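Local coordinates for protein D-galactonate dehydratase family member SEN1436 (Salmonella enterica subsp. enterica serovar Enteritidis, PDB 3TW9) that catalyses, at a low rate in vitro, the magnesium-dependent dehydration of D-gluconate to 2-dehydro-3-deoxy-D-gluconate, and belongs to the mandelate racemase/muconate lactonizing enzyme family, at residues P221-F232 with F245-V253; P255-L265 with W284-T294. One frame throughout, in Å; residues are numbered along the deposited sequence.

Both contacts lie in the enolase-like C-terminal barrel and follow one another along the chain without nesting or crossing. Helix 221-239 comes first; the chain then turns back into strand 244-248, and contact 1 closes this helix-to-strand return by laying the helix against the nearly antiparallel strand and the loop after it. That loop leads straight into helix 255-265, which opens contact 2. The chain next runs through strand 272-274 and reaches helix 285-291, where contact 2 closes the loop by pairing two neighbouring helices of the barrel's outer layer. Helix 255-265 also packs on helix 221-239, Ala-225 CB lying 3.5 Å from Thr-257 CG2, so three successive helices are joined around the strands.

Contact 1 (P221-F232 with F245-V253); sequences PDAYAKSVPRLF and FIHDVHERV
Pro-221, in the first turn of helix 221-239, rests CB on the carbonyl of Arg-252 and on Val-253 CG1. One turn on, Tyr-224 reaches across the interface with CG anti to the backbone N (chi1 155°), and its hydroxyl meets the edge of the His-247 ring from the opposite direction: OH and NE2 are 2.7 Å apart in a hydrogen bond that either could donate. The two rings meet rim to rim, their planes only 20° apart. Over one face of the tyrosine lies the guanidinium of Arg-252, a cation-pi contact with CZ 4.3 Å from the ring centroid, while Val-253 CG1 lies at the ring edge, in plane, 3.6 Å from Tyr-224 CD2. Arg-252 is held in place from its own loop, NE donating to Val-249 O (2.9 Å) and NH2 to Asp-248 O (3.0 Å). Val-228 then sets CG1 over a face of the His-247 imidazole, 4.0 Å from its centroid. Phe-232 completes the aromatic cluster: its CD1 lies 3.6 Å from CD2 of Phe-245, the rings inclined at 51°, and its CZ approaches CB of His-247. The imidazole is thus fixed at both nitrogens, since ND1 bonds to the carbonyl of Cys-178. Asp-248, which binds magnesium, has its CB pointing away from the helix, and His-250, a proton donor/acceptor by similarity, follows in the Val-249 to Arg-252 type I' turn. The tyrosine-histidine bond and the arginine bonded to the carbonyls of Asp-248 and Val-249 probably help to set the backbone that carries these two active-site residues.

Contact 2 (P255-L265 with W284-T294); sequences PVTAINLAKTL and WLKMLRQQSST
Pro-255 sets the CB-CG edge of its ring down on one face of the Trp-284 indole, with CG 3.5 Å from the centroid of the five-membered ring and almost on its normal, a CH-pi contact where helix 255-265 begins. Its CB sits over the same face, 3.3 Å from Trp-284 CD2. Next along, with CG1 beside its backbone N (chi1 -63°) and the chain extended beyond it, Ile-259 carries CD1 across to the second helix. There it meets the extended chain of Met-287 at about a right angle, 3.6 Å from SD, while Ile-259 and Leu-288 run alongside each other in opposite senses, Ile-259 CG1 lying 3.7 Å from Leu-288 CB. Farther on, polar groups take over. The Lys-263 chain bends at chi3 (69°) to bring NZ to OE1 of Gln-291, 2.8 Å away, at the more exposed margin. On the buried side, Thr-294 OG1 donates to the carbonyl of Ala-262 (2.7 Å) from a position tilted out of its plane. Ser-292 OG packs against Ala-262 CB, accepts from the Thr-294 backbone N in an ST turn, and also bonds to Glu-266. The helix axes lie 9.7 Å apart and cross at -23°. Such near-parallel neighbours, joined through strand 272-274, are characteristic of successive beta/alpha units in the outer layer of the enolase-type barrel.

Contact 1 (P221-F232 with F245-V253)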
loop_
_atom_site.group_PDB
_atom_site.type_symbol
_atom_site.label_atom_id
_atom_site.label_comp_id
_atom_site.label_asym_id
_atom_site.label_seq_id
_atom_site.Cartn_x
_atom_site.Cartn_y
_atom_site.Cartn_z
ATOM N N PRO C 221 7.427 -27.838 -27.269
ATOM C CA PRO C 221 6.439 -27.448 -26.252
ATOM C C PRO C 221 5.301 -28.446 -26.093
ATOM O O PRO C 221 4.734 -28.557 -25.009
ATOM C CB PRO C 221 5.900 -26.107 -26.778
ATOM C CG PRO C 221 6.174 -26.131 -28.249
ATOM C CD PRO C 221 7.431 -26.922 -28.425
ATOM N N ASP C 222 4.970 -29.164 -27.160
ATOM C CA ASP C 222 3.886 -30.138 -27.105
ATOM C C ASP C 222 4.314 -31.422 -26.389
ATOM O O ASP C 222 3.565 -31.952 -25.560
ATOM C CB ASP C 222 3.328 -30.409 -28.493
ATOM C CG ASP C 222 2.612 -29.194 -29.073
ATOM O OD1 ASP C 222 1.433 -28.963 -28.731
ATOM O OD2 ASP C 222 3.233 -28.465 -29.869
ATOM N N ALA C 223 5.526 -31.906 -26.672
ATOM C CA ALA C 223 6.094 -33.035 -25.913
ATOM C C ALA C 223 6.158 -32.690 -24.425
ATOM O O ALA C 223 5.761 -33.491 -23.578
ATOM C CB ALA C 223 7.496 -33.401 -26.430
ATOM N N TYR C 224 6.610 -31.469 -24.135
ATOM C CA TYR C 224 6.735 -30.974 -22.759
ATOM C C TYR C 224 5.389 -31.035 -22.047
ATOM O O TYR C 224 5.275 -31.590 -20.938
ATOM C CB TYR C 224 7.314 -29.544 -22.760
ATOM C CG TYR C 224 6.936 -28.735 -21.529
ATOM C CD1 TYR C 224 7.515 -28.998 -20.277
ATOM C CD2 TYR C 224 5.960 -27.725 -21.612
ATOM C CE1 TYR C 224 7.142 -28.275 -19.146
ATOM C CE2 TYR C 224 5.577 -27.005 -20.490
ATOM C CZ TYR C 224 6.163 -27.286 -19.255
ATOM O OH TYR C 224 5.793 -26.553 -18.139
ATOM N N ALA C 225 4.365 -30.467 -22.683
ATOM C CA ALA C 225 3.077 -30.276 -22.025
ATOM C C ALA C 225 2.374 -31.612 -21.769
ATOM O O ALA C 225 1.650 -31.765 -20.776
ATOM C CB ALA C 225 2.205 -29.390 -22.857
ATOM N N LYS C 226 2.597 -32.571 -22.667
ATOM C CA LYS C 226 2.014 -33.904 -22.528
ATOM C C LYS C 226 2.752 -34.732 -21.482
ATOM O O LYS C 226 2.200 -35.716 -20.975
ATOM C CB LYS C 226 1.979 -34.630 -23.878
ATOM C CG LYS C 226 1.032 -34.025 -24.912
ATOM C CD LYS C 226 1.026 -34.850 -26.193
ATOM C CE LYS C 226 0.170 -34.214 -27.273
ATOM N NZ LYS C 226 0.898 -33.107 -27.923
ATOM N N SER C 227 3.974 -34.315 -21.143
ATOM C CA SER C 227 4.816 -35.055 -20.196
ATOM C C SER C 227 4.766 -34.587 -18.748
ATOM O O SER C 227 5.069 -35.361 -17.839
ATOM C CB SER C 227 6.261 -35.073 -20.686
ATOM O OG SER C 227 6.292 -35.618 -21.994
ATOM N N VAL C 228 4.406 -33.325 -18.532
ATOM C CA VAL C 228 4.332 -32.791 -17.171
ATOM C C VAL C 228 3.367 -33.559 -16.239
ATOM O O VAL C 228 3.749 -33.839 -15.113
ATOM C CB VAL C 228 4.111 -31.229 -17.144
ATOM C CG1 VAL C 228 3.966 -30.674 -15.696
ATOM C CG2 VAL C 228 5.256 -30.565 -17.801
ATOM N N PRO C 229 2.130 -33.898 -16.694
ATOM C CA PRO C 229 1.278 -34.588 -15.737
ATOM C C PRO C 229 1.847 -35.943 -15.294
ATOM O O PRO C 229 1.666 -36.320 -14.134
ATOM C CB PRO C 229 -0.035 -34.784 -16.502
ATOM C CG PRO C 229 -0.059 -33.628 -17.482
ATOM C CD PRO C 229 1.372 -33.496 -17.904
ATOM N N ARG C 230 2.539 -36.635 -16.201
ATOM C CA ARG C 230 3.165 -37.925 -15.886
ATOM C C ARG C 230 4.271 -37.799 -14.835
ATOM O O ARG C 230 4.334 -38.618 -13.903
ATOM C CB ARG C 230 3.685 -38.616 -17.156
ATOM C CG ARG C 230 2.603 -38.835 -18.218
ATOM C CD ARG C 230 2.826 -40.117 -19.005
ATOM N NE ARG C 230 3.978 -40.036 -19.900
ATOM C CZ ARG C 230 3.902 -39.817 -21.210
ATOM N NH1 ARG C 230 2.720 -39.652 -21.795
ATOM N NH2 ARG C 230 5.012 -39.766 -21.936
ATOM N N LEU C 231 5.105 -36.762 -14.968
ATOM C CA LEU C 231 6.114 -36.406 -13.966
ATOM C C LEU C 231 5.487 -36.226 -12.576
ATOM O O LEU C 231 5.952 -36.814 -11.605
ATOM C CB LEU C 231 6.894 -35.140 -14.387
ATOM C CG LEU C 231 7.792 -34.484 -13.334
ATOM C CD1 LEU C 231 9.015 -35.359 -12.990
ATOM C CD2 LEU C 231 8.213 -33.081 -13.762
ATOM N N PHE C 232 4.405 -35.453 -12.489
ATOM C CA PHE C 232 3.745 -35.236 -11.209
ATOM C C PHE C 232 2.969 -36.428 -10.668
ATOM O O PHE C 232 2.915 -36.613 -9.444
ATOM C CB PHE C 232 2.907 -33.941 -11.237
ATOM C CG PHE C 232 3.765 -32.732 -11.115
ATOM C CD1 PHE C 232 4.385 -32.427 -9.886
ATOM C CD2 PHE C 232 4.049 -31.942 -12.222
ATOM C CE1 PHE C 232 5.261 -31.342 -9.760
ATOM C CE2 PHE C 232 4.923 -30.840 -12.106
ATOM C CZ PHE C 232 5.530 -30.533 -10.863
ATOM N N PHE C 245 4.793 -28.648 -4.045
ATOM C CA PHE C 245 5.408 -28.637 -5.377
ATOM C C PHE C 245 5.076 -27.366 -6.135
ATOM O O PHE C 245 3.927 -26.919 -6.131
ATOM C CB PHE C 245 4.881 -29.789 -6.232
ATOM C CG PHE C 245 5.375 -31.152 -5.832
ATOM C CD1 PHE C 245 6.548 -31.306 -5.086
ATOM C CD2 PHE C 245 4.698 -32.287 -6.266
ATOM C CE1 PHE C 245 7.009 -32.571 -4.746
ATOM C CE2 PHE C 245 5.154 -33.571 -5.921
ATOM C CZ PHE C 245 6.322 -33.693 -5.160
ATOM N N ILE C 246 6.107 -26.789 -6.738
ATOM C CA ILE C 246 5.965 -25.692 -7.698
ATOM C C ILE C 246 6.435 -26.149 -9.073
ATOM O O ILE C 246 7.417 -26.871 -9.196
ATOM C CB ILE C 246 6.754 -24.461 -7.203
ATOM C CG1 ILE C 246 5.931 -23.781 -6.111
ATOM C CG2 ILE C 246 7.141 -23.477 -8.362
ATOM C CD1 ILE C 246 6.698 -22.941 -5.265
ATOM N N HIS C 247 5.712 -25.752 -10.115
ATOM C CA HIS C 247 6.160 -26.023 -11.463
ATOM C C HIS C 247 6.118 -24.738 -12.257
ATOM O O HIS C 247 5.110 -24.037 -12.237
ATOM C CB HIS C 247 5.307 -27.096 -12.165
ATOM C CG HIS C 247 5.799 -27.407 -13.546
ATOM N ND1 HIS C 247 6.974 -28.094 -13.766
ATOM C CD2 HIS C 247 5.340 -27.041 -14.767
ATOM C CE1 HIS C 247 7.187 -28.195 -15.068
ATOM N NE2 HIS C 247 6.216 -27.554 -15.699
ATOM N N ASP C 248 7.197 -24.468 -12.977
ATOM C CA ASP C 248 7.312 -23.262 -13.797
ATOM C C ASP C 248 7.129 -23.595 -15.277
ATOM O O ASP C 248 7.968 -24.244 -15.909
ATOM C CB ASP C 248 8.710 -22.640 -13.530
ATOM C CG ASP C 248 8.861 -21.230 -14.060
ATOM O OD1 ASP C 248 7.899 -20.693 -14.640
ATOM O OD2 ASP C 248 9.957 -20.640 -13.878
ATOM N N VAL C 249 6.026 -23.125 -15.852
ATOM C CA VAL C 249 5.802 -23.217 -17.309
ATOM C C VAL C 249 6.761 -22.288 -18.094
ATOM O O VAL C 249 7.136 -22.602 -19.222
ATOM C CB VAL C 249 4.331 -22.866 -17.637
ATOM C CG1 VAL C 249 4.050 -22.948 -19.131
ATOM C CG2 VAL C 249 3.400 -23.800 -16.881
ATOM N N HIS C 250 7.105 -21.142 -17.492
ATOM C CA HIS C 250 8.100 -20.190 -18.007
ATOM C C HIS C 250 7.777 -19.783 -19.424
ATOM O O HIS C 250 8.650 -19.803 -20.281
ATOM C CB HIS C 250 9.514 -20.805 -17.941
ATOM C CG HIS C 250 10.613 -19.814 -17.722
ATOM N ND1 HIS C 250 11.214 -19.124 -18.752
ATOM C CD2 HIS C 250 11.220 -19.393 -16.586
ATOM C CE1 HIS C 250 12.144 -18.322 -18.260
ATOM N NE2 HIS C 250 12.170 -18.469 -16.948
ATOM N N GLU C 251 6.496 -19.479 -19.671
ATOM C CA GLU C 251 6.019 -18.957 -20.954
ATOM C C GLU C 251 6.311 -19.839 -22.185
ATOM O O GLU C 251 6.327 -19.340 -23.321
ATOM C CB GLU C 251 6.470 -17.470 -21.154
ATOM C CG GLU C 251 8.002 -17.189 -21.346
ATOM C CD GLU C 251 8.346 -15.760 -21.745
ATOM O OE1 GLU C 251 9.537 -15.437 -22.006
ATOM O OE2 GLU C 251 7.437 -14.925 -21.781
ATOM N N ARG C 252 6.494 -21.145 -21.971
ATOM C CA ARG C 252 7.011 -22.021 -23.042
ATOM C C ARG C 252 5.961 -22.632 -23.988
ATOM O O ARG C 252 6.323 -23.228 -25.008
ATOM C CB ARG C 252 7.917 -23.116 -22.448
ATOM C CG ARG C 252 9.263 -22.565 -21.951
ATOM C CD ARG C 252 10.073 -23.636 -21.222
ATOM N NE ARG C 252 9.454 -24.110 -19.977
ATOM C CZ ARG C 252 9.695 -25.297 -19.414
ATOM N NH1 ARG C 252 10.534 -26.153 -19.998
ATOM N NH2 ARG C 252 9.086 -25.646 -18.278
ATOM N N VAL C 253 4.670 -22.469 -23.678
ATOM C CA VAL C 253 3.615 -23.117 -24.476
ATOM C C VAL C 253 2.547 -22.107 -24.891
ATOM O O VAL C 253 2.530 -21.002 -24.354
ATOM C CB VAL C 253 2.922 -24.301 -23.742
ATOM C CG1 VAL C 253 3.927 -25.430 -23.414
ATOM C CG2 VAL C 253 2.193 -23.843 -22.468
#

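Contact 2 (P255-L265 with W284-T294)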
loop_
_atom_site.group_PDB
_atom_site.type_symbol
_atom_site.label_atom_id
_atom_site.label_comp_id
_atom_site.label_asym_id
_atom_site.label_seq_id
_atom_site.Cartn_x
_atom_site.Cartn_y
_atom_site.Cartn_z
ATOM N N PRO C 255 -1.143 -20.375 -25.092
ATOM C CA PRO C 255 -2.023 -20.207 -23.944
ATOM C C PRO C 255 -3.003 -21.343 -23.690
ATOM O O PRO C 255 -3.119 -21.775 -22.547
ATOM C CB PRO C 255 -2.739 -18.908 -24.256
ATOM C CG PRO C 255 -1.718 -18.115 -25.022
ATOM C CD PRO C 255 -1.060 -19.151 -25.920
ATOM N N VAL C 256 -3.688 -21.853 -24.724
ATOM C CA VAL C 256 -4.668 -22.906 -24.465
ATOM C C VAL C 256 -3.972 -24.206 -23.995
ATOM O O VAL C 256 -4.527 -24.955 -23.195
ATOM C CB VAL C 256 -5.622 -23.143 -25.670
ATOM C CG1 VAL C 256 -4.909 -23.832 -26.823
ATOM C CG2 VAL C 256 -6.862 -23.952 -25.230
ATOM N N THR C 257 -2.743 -24.431 -24.466
ATOM C CA THR C 257 -1.914 -25.522 -23.924
ATOM C C THR C 257 -1.696 -25.354 -22.408
ATOM O O THR C 257 -1.842 -26.320 -21.646
ATOM C CB THR C 257 -0.597 -25.626 -24.672
ATOM O OG1 THR C 257 -0.879 -25.835 -26.068
ATOM C CG2 THR C 257 0.252 -26.790 -24.147
ATOM N N ALA C 258 -1.364 -24.137 -21.984
ATOM C CA ALA C 258 -1.167 -23.841 -20.549
ATOM C C ALA C 258 -2.445 -24.003 -19.740
ATOM O O ALA C 258 -2.416 -24.488 -18.586
ATOM C CB ALA C 258 -0.585 -22.479 -20.368
ATOM N N ILE C 259 -3.563 -23.592 -20.330
ATOM C CA ILE C 259 -4.884 -23.764 -19.698
ATOM C C ILE C 259 -5.215 -25.247 -19.505
ATOM O O ILE C 259 -5.595 -25.668 -18.409
ATOM C CB ILE C 259 -6.018 -23.054 -20.508
ATOM C CG1 ILE C 259 -5.751 -21.544 -20.512
ATOM C CG2 ILE C 259 -7.448 -23.411 -19.952
ATOM C CD1 ILE C 259 -6.725 -20.684 -21.382
ATOM N N ASN C 260 -5.013 -26.046 -20.560
ATOM C CA ASN C 260 -5.213 -27.470 -20.434
ATOM C C ASN C 260 -4.280 -28.116 -19.394
ATOM O O ASN C 260 -4.701 -29.000 -18.643
ATOM C CB ASN C 260 -5.059 -28.146 -21.790
ATOM C CG ASN C 260 -5.631 -29.514 -21.804
ATOM O OD1 ASN C 260 -6.851 -29.698 -21.810
ATOM N ND2 ASN C 260 -4.752 -30.506 -21.801
ATOM N N LEU C 261 -3.051 -27.630 -19.316
ATOM C CA LEU C 261 -2.073 -28.157 -18.386
ATOM C C LEU C 261 -2.452 -27.831 -16.931
ATOM O O LEU C 261 -2.401 -28.701 -16.053
ATOM C CB LEU C 261 -0.689 -27.603 -18.714
ATOM C CG LEU C 261 0.479 -28.104 -17.868
ATOM C CD1 LEU C 261 0.687 -29.626 -18.002
ATOM C CD2 LEU C 261 1.734 -27.349 -18.265
ATOM N N ALA C 262 -2.864 -26.592 -16.690
ATOM C CA ALA C 262 -3.420 -26.201 -15.383
ATOM C C ALA C 262 -4.544 -27.148 -14.932
ATOM O O ALA C 262 -4.565 -27.630 -13.796
ATOM C CB ALA C 262 -3.929 -24.743 -15.435
ATOM N N LYS C 263 -5.460 -27.428 -15.834
ATOM C CA LYS C 263 -6.554 -28.360 -15.540
ATOM C C LYS C 263 -6.067 -29.781 -15.244
ATOM O O LYS C 263 -6.522 -30.400 -14.275
ATOM C CB LYS C 263 -7.595 -28.371 -16.665
ATOM C CG LYS C 263 -8.326 -27.005 -16.813
ATOM C CD LYS C 263 -9.204 -26.967 -18.086
ATOM C CE LYS C 263 -10.418 -27.891 -17.999
ATOM N NZ LYS C 263 -11.342 -27.719 -19.163
ATOM N N THR C 264 -5.132 -30.272 -16.047
ATOM C CA THR C 264 -4.610 -31.643 -15.850
ATOM C C THR C 264 -3.810 -31.810 -14.551
ATOM O O THR C 264 -3.730 -32.916 -14.015
ATOM C CB THR C 264 -3.763 -32.125 -17.051
ATOM O OG1 THR C 264 -2.638 -31.262 -17.247
ATOM C CG2 THR C 264 -4.606 -32.138 -18.309
ATOM N N LEU C 265 -3.252 -30.707 -14.050
ATOM C CA LEU C 265 -2.415 -30.713 -12.831
ATOM C C LEU C 265 -3.181 -30.434 -11.552
ATOM O O LEU C 265 -2.601 -30.504 -10.470
ATOM C CB LEU C 265 -1.264 -29.725 -12.961
ATOM C CG LEU C 265 -0.215 -30.007 -14.059
ATOM C CD1 LEU C 265 0.824 -28.933 -14.086
ATOM C CD2 LEU C 265 0.456 -31.382 -13.872
ATOM N N TRP C 284 -5.095 -13.797 -21.748
ATOM C CA TRP C 284 -5.579 -15.161 -21.812
ATOM C C TRP C 284 -5.955 -15.705 -20.443
ATOM O O TRP C 284 -6.617 -16.727 -20.369
ATOM C CB TRP C 284 -4.533 -16.084 -22.478
ATOM C CG TRP C 284 -4.520 -16.007 -23.965
ATOM C CD1 TRP C 284 -3.776 -15.147 -24.740
ATOM C CD2 TRP C 284 -5.281 -16.823 -24.874
ATOM N NE1 TRP C 284 -4.047 -15.388 -26.084
ATOM C CE2 TRP C 284 -4.953 -16.417 -26.181
ATOM C CE3 TRP C 284 -6.208 -17.882 -24.695
ATOM C CZ2 TRP C 284 -5.494 -17.045 -27.327
ATOM C CZ3 TRP C 284 -6.768 -18.490 -25.814
ATOM C CH2 TRP C 284 -6.413 -18.061 -27.131
ATOM N N LEU C 285 -5.531 -15.019 -19.375
ATOM C CA LEU C 285 -5.753 -15.509 -18.025
ATOM C C LEU C 285 -7.224 -15.511 -17.613
ATOM O O LEU C 285 -7.606 -16.343 -16.799
ATOM C CB LEU C 285 -4.864 -14.793 -16.991
ATOM C CG LEU C 285 -3.371 -15.199 -17.141
ATOM C CD1 LEU C 285 -2.449 -14.246 -16.346
ATOM C CD2 LEU C 285 -3.267 -16.636 -16.650
ATOM N N LYS C 286 -8.050 -14.634 -18.206
ATOM C CA LYS C 286 -9.501 -14.670 -17.915
ATOM C C LYS C 286 -10.083 -16.040 -18.268
ATOM O O LYS C 286 -10.782 -16.671 -17.448
ATOM C CB LYS C 286 -10.220 -13.517 -18.646
ATOM C CG LYS C 286 -11.754 -13.543 -18.525
ATOM C CD LYS C 286 -12.362 -12.417 -19.363
ATOM C CE LYS C 286 -13.866 -12.509 -19.441
ATOM N NZ LYS C 286 -14.465 -11.822 -18.278
ATOM N N MET C 287 -9.755 -16.544 -19.459
ATOM C CA MET C 287 -10.229 -17.857 -19.876
ATOM C C MET C 287 -9.671 -18.940 -18.952
ATOM O O MET C 287 -10.408 -19.826 -18.528
ATOM C CB MET C 287 -9.802 -18.160 -21.317
ATOM C CG MET C 287 -10.193 -19.530 -21.766
ATOM S SD MET C 287 -9.591 -19.908 -23.424
ATOM C CE MET C 287 -10.144 -21.619 -23.591
ATOM N N LEU C 288 -8.365 -18.889 -18.680
ATOM C CA LEU C 288 -7.756 -19.843 -17.743
ATOM C C LEU C 288 -8.561 -19.926 -16.441
ATOM O O LEU C 288 -8.836 -21.027 -15.924
ATOM C CB LEU C 288 -6.273 -19.500 -17.444
ATOM C CG LEU C 288 -5.502 -20.595 -16.656
ATOM C CD1 LEU C 288 -4.029 -20.611 -17.065
ATOM C CD2 LEU C 288 -5.596 -20.452 -15.110
ATOM N N ARG C 289 -8.953 -18.771 -15.914
ATOM C CA ARG C 289 -9.597 -18.718 -14.580
ATOM C C ARG C 289 -11.102 -19.047 -14.552
ATOM O O ARG C 289 -11.692 -19.205 -13.477
ATOM C CB ARG C 289 -9.289 -17.378 -13.893
ATOM C CG ARG C 289 -7.803 -17.096 -13.730
ATOM C CD ARG C 289 -7.200 -17.899 -12.602
ATOM N NE ARG C 289 -7.329 -17.197 -11.346
ATOM C CZ ARG C 289 -6.661 -17.537 -10.241
ATOM N NH1 ARG C 289 -5.931 -18.633 -10.225
ATOM N NH2 ARG C 289 -6.775 -16.800 -9.135
ATOM N N GLN C 290 -11.704 -19.166 -15.739
ATOM C CA GLN C 290 -13.051 -19.723 -15.897
ATOM C C GLN C 290 -13.058 -21.245 -15.764
ATOM O O GLN C 290 -14.117 -21.846 -15.558
ATOM C CB GLN C 290 -13.618 -19.366 -17.261
ATOM C CG GLN C 290 -13.939 -17.903 -17.409
ATOM C CD GLN C 290 -14.292 -17.496 -18.857
ATOM O OE1 GLN C 290 -13.988 -18.198 -19.847
ATOM N NE2 GLN C 290 -14.923 -16.340 -18.979
ATOM N N GLN C 291 -11.888 -21.857 -15.898
ATOM C CA GLN C 291 -11.808 -23.301 -16.016
ATOM C C GLN C 291 -10.976 -24.022 -14.953
ATOM O O GLN C 291 -11.348 -25.112 -14.551
ATOM C CB GLN C 291 -11.315 -23.694 -17.399
ATOM C CG GLN C 291 -12.257 -23.246 -18.500
ATOM C CD GLN C 291 -11.916 -23.845 -19.843
ATOM O OE1 GLN C 291 -11.422 -24.979 -19.922
ATOM N NE2 GLN C 291 -12.159 -23.074 -20.921
ATOM N N SER C 292 -9.840 -23.449 -14.546
ATOM C CA SER C 292 -8.928 -24.149 -13.632
ATOM C C SER C 292 -8.806 -23.523 -12.242
ATOM O O SER C 292 -8.903 -22.306 -12.075
ATOM C CB SER C 292 -7.524 -24.315 -14.259
ATOM O OG SER C 292 -6.657 -25.089 -13.398
ATOM N N SER C 293 -8.571 -24.386 -11.261
ATOM C CA SER C 293 -8.424 -23.998 -9.868
ATOM C C SER C 293 -7.029 -24.339 -9.372
ATOM O O SER C 293 -6.779 -24.244 -8.180
ATOM C CB SER C 293 -9.455 -24.709 -8.992
ATOM O OG SER C 293 -9.412 -26.101 -9.203
ATOM N N THR C 294 -6.138 -24.728 -10.282
ATOM C CA THR C 294 -4.694 -24.836 -9.927
ATOM C C THR C 294 -4.179 -23.435 -9.594
ATOM O O THR C 294 -4.413 -22.528 -10.382
ATOM C CB THR C 294 -3.895 -25.423 -11.101
ATOM O OG1 THR C 294 -4.278 -26.799 -11.266
ATOM C CG2 THR C 294 -2.407 -25.320 -10.853
HETATM O O HOH W 1 -2.402 -28.296 -8.848
#